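Local coordinates for VESB protease (Vibrio cholerae, PDB 4LK4), which is a secreted protease of the trypsin (S1) family that probably cleaves peptide bonds as a serine endopeptidase, at residues T133-A138 against F185-L190. The protein carries 1 engineered substitution. Numbering follows the deposited sequence.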
ATOM      1  N   THR A 133       5.311  14.549 -20.105  1.00 55.00           N
ATOM      2  CA  THR A 133       4.723  13.269 -20.462  1.00 53.16           C
ATOM      3  C   THR A 133       3.251  13.280 -20.006  1.00 50.46           C
ATOM      4  O   THR A 133       2.962  13.550 -18.858  1.00 48.15           O
ATOM      5  CB  THR A 133       5.477  12.119 -19.788  1.00 53.19           C
ATOM      6  OG1 THR A 133       6.795  12.026 -20.347  1.00 55.86           O
ATOM      7  CG2 THR A 133       4.714  10.799 -19.941  1.00 52.03           C
ATOM      8  N   PRO A 134       2.312  13.048 -20.934  1.00 50.46           N
ATOM      9  CA  PRO A 134       0.911  13.062 -20.548  1.00 48.37           C
ATOM     10  C   PRO A 134       0.565  11.882 -19.643  1.00 46.61           C
ATOM     11  O   PRO A 134       0.931  10.751 -19.959  1.00 47.15           O
ATOM     12  CB  PRO A 134       0.185  12.931 -21.903  1.00 49.58           C
ATOM     13  CG  PRO A 134       1.178  13.427 -22.914  1.00 51.98           C
ATOM     14  CD  PRO A 134       2.478  12.934 -22.402  1.00 51.96           C
ATOM     15  N   LEU A 135      -0.134  12.139 -18.540  1.00 44.70           N
ATOM     16  CA  LEU A 135      -0.576  11.085 -17.657  1.00 43.04           C
ATOM     17  C   LEU A 135      -2.057  11.249 -17.392  1.00 42.60           C
ATOM     18  O   LEU A 135      -2.598  12.341 -17.529  1.00 42.27           O
ATOM     19  CB  LEU A 135       0.191  11.156 -16.327  1.00 42.63           C
ATOM     20  CG  LEU A 135       1.716  11.290 -16.435  1.00 43.82           C
ATOM     21  CD1 LEU A 135       2.290  11.541 -15.049  1.00 43.54           C
ATOM     22  CD2 LEU A 135       2.337  10.049 -17.025  1.00 44.00           C
ATOM     23  N   THR A 136      -2.699  10.155 -16.973  1.00 42.54           N
ATOM     24  CA  THR A 136      -4.096  10.158 -16.626  1.00 42.27           C
ATOM     25  C   THR A 136      -4.334   9.570 -15.233  1.00 40.80           C
ATOM     26  O   THR A 136      -3.902   8.469 -14.958  1.00 39.67           O
ATOM     27  CB  THR A 136      -4.902   9.352 -17.654  1.00 44.69           C
ATOM     28  OG1 THR A 136      -4.589   9.800 -18.984  1.00 46.80           O
ATOM     29  CG2 THR A 136      -6.396   9.523 -17.408  1.00 44.43           C
ATOM     30  N   VAL A 137      -5.073  10.321 -14.411  1.00 40.07           N
ATOM     31  CA  VAL A 137      -5.449   9.987 -13.058  1.00 39.70           C
ATOM     32  C   VAL A 137      -6.891   9.560 -13.035  1.00 40.17           C
ATOM     33  O   VAL A 137      -7.706  10.094 -13.772  1.00 41.97           O
ATOM     34  CB  VAL A 137      -5.429  11.231 -12.152  1.00 40.31           C
ATOM     35  CG1 VAL A 137      -5.574  10.814 -10.706  1.00 40.56           C
ATOM     36  CG2 VAL A 137      -4.124  11.980 -12.303  1.00 41.79           C
ATOM     37  N   ALA A 138      -7.247   8.642 -12.159  1.00 39.74           N
ATOM     38  CA  ALA A 138      -8.630   8.189 -12.103  1.00 40.61           C
ATOM     39  C   ALA A 138      -9.077   8.023 -10.665  1.00 39.99           C
ATOM     40  O   ALA A 138      -8.307   7.613  -9.807  1.00 40.52           O
ATOM     41  CB  ALA A 138      -8.810   6.892 -12.873  1.00 41.02           C
ATOM     42  N   PHE A 185       6.670  11.930  -7.085  1.00 44.11           N
ATOM     43  CA  PHE A 185       6.805  12.942  -8.148  1.00 43.82           C
ATOM     44  C   PHE A 185       5.536  13.779  -8.253  1.00 44.22           C
ATOM     45  O   PHE A 185       4.522  13.471  -7.621  1.00 44.18           O
ATOM     46  CB  PHE A 185       7.087  12.267  -9.503  1.00 42.81           C
ATOM     47  CG  PHE A 185       5.948  11.437 -10.028  1.00 40.67           C
ATOM     48  CD1 PHE A 185       4.945  12.006 -10.782  1.00 40.06           C
ATOM     49  CD2 PHE A 185       5.888  10.078  -9.776  1.00 39.71           C
ATOM     50  CE1 PHE A 185       3.918  11.227 -11.290  1.00 39.11           C
ATOM     51  CE2 PHE A 185       4.844   9.312 -10.236  1.00 38.49           C
ATOM     52  CZ  PHE A 185       3.862   9.887 -11.005  1.00 38.68           C
ATOM     53  N   CYS A 186       5.597  14.800  -9.095  1.00 45.81           N
ATOM     54  CA  CYS A 186       4.542  15.766  -9.266  1.00 46.88           C
ATOM     55  C   CYS A 186       3.986  15.728 -10.669  1.00 46.00           C
ATOM     56  O   CYS A 186       4.695  15.446 -11.630  1.00 45.38           O
ATOM     57  CB  CYS A 186       5.093  17.179  -9.078  1.00 50.71           C
ATOM     58  SG  CYS A 186       5.455  17.630  -7.382  1.00 54.47           S
ATOM     59  N   ALA A 187       2.725  16.101 -10.786  1.00 45.18           N
ATOM     60  CA  ALA A 187       2.112  16.274 -12.073  1.00 45.74           C
ATOM     61  C   ALA A 187       1.081  17.357 -11.950  1.00 47.22           C
ATOM     62  O   ALA A 187       0.462  17.536 -10.899  1.00 46.79           O
ATOM     63  CB  ALA A 187       1.465  14.988 -12.508  1.00 45.15           C
ATOM     64  N   ALA A 188       0.878  18.067 -13.041  1.00 48.60           N
ATOM     65  CA  ALA A 188       0.071  19.264 -13.019  1.00 50.66           C
ATOM     66  C   ALA A 188      -1.175  19.123 -13.832  1.00 51.84           C
ATOM     67  O   ALA A 188      -1.165  18.613 -14.957  1.00 50.81           O
ATOM     68  CB  ALA A 188       0.883  20.443 -13.535  1.00 52.09           C
ATOM     69  N   ARG A 189      -2.252  19.622 -13.255  1.00 54.95           N
ATOM     70  CA  ARG A 189      -3.491  19.779 -13.985  1.00 58.73           C
ATOM     71  C   ARG A 189      -3.468  20.966 -14.889  1.00 62.86           C
ATOM     72  O   ARG A 189      -2.694  21.891 -14.684  1.00 66.76           O
ATOM     73  CB  ARG A 189      -4.643  19.830 -13.027  1.00 60.11           C
ATOM     74  CG  ARG A 189      -4.874  18.392 -12.644  1.00 58.53           C
ATOM     75  CD  ARG A 189      -5.854  18.223 -11.554  1.00 60.30           C
ATOM     76  NE  ARG A 189      -7.176  18.645 -11.981  1.00 63.15           N
ATOM     77  CZ  ARG A 189      -8.269  18.170 -11.432  1.00 63.44           C
ATOM     78  NH1 ARG A 189      -8.132  17.240 -10.464  1.00 62.01           N
ATOM     79  NH2 ARG A 189      -9.463  18.617 -11.835  1.00 65.47           N
ATOM     80  N   LEU A 190      -4.289  20.923 -15.922  1.00 64.30           N
ATOM     81  CA  LEU A 190      -4.211  21.933 -16.943  1.00 67.52           C
ATOM     82  C   LEU A 190      -5.167  23.091 -16.684  1.00 70.70           C
ATOM     83  O   LEU A 190      -5.228  23.968 -17.497  1.00 72.09           O
ATOM     84  CB  LEU A 190      -4.431  21.308 -18.316  1.00 68.63           C
ATOM     85  CG  LEU A 190      -3.701  19.966 -18.522  1.00 66.07           C
ATOM     86  CD1 LEU A 190      -4.030  19.374 -19.890  1.00 68.22           C
ATOM     87  CD2 LEU A 190      -2.206  20.107 -18.348  1.00 64.46           C
TER
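Leu-135 meets Phe-185 and Ala-187 inside the antiparallel beta-barrel of a trypsin-like domain, the one formed by the later half of that domain. CD1 of Leu-135 does all the touching from its side. It lies 4.1 Å from CE1 of Phe-185, coming at the ring on a slant. The second approach is looser: CD1 of Leu-135 stands 4.4 Å from CB of Ala-187. In Leu-135, CG is anti to the carbonyl carbon (chi1 -48°) and CD1 is anti to CA (chi2 172°), which extends that methyl toward Phe-185 and Ala-187. These two, two residues apart on one strand, both have their CB directed toward strand 134-139. Ile-203 of strand 202-205 touches both Leu-135 and Phe-185, and Leu-162 also packs on the ring. Strands 134-139 and 184-189 are not direct neighbours in the sheet. Strand 156-162 runs between them and pairs antiparallel with both, so the two do not pair directly; the contact consists of apolar side chains, with no hydrogen bond between the segments. The nearest CA atoms, those of Leu-135 and Ala-187, are 8.1 Å apart. Backbone bonding of Leu-135 with Val-160 ties its strand to the intervening one. Between Phe-185 and Ala-187, SG of Cys-186 is joined to SG of Cys-168 in a disulfide.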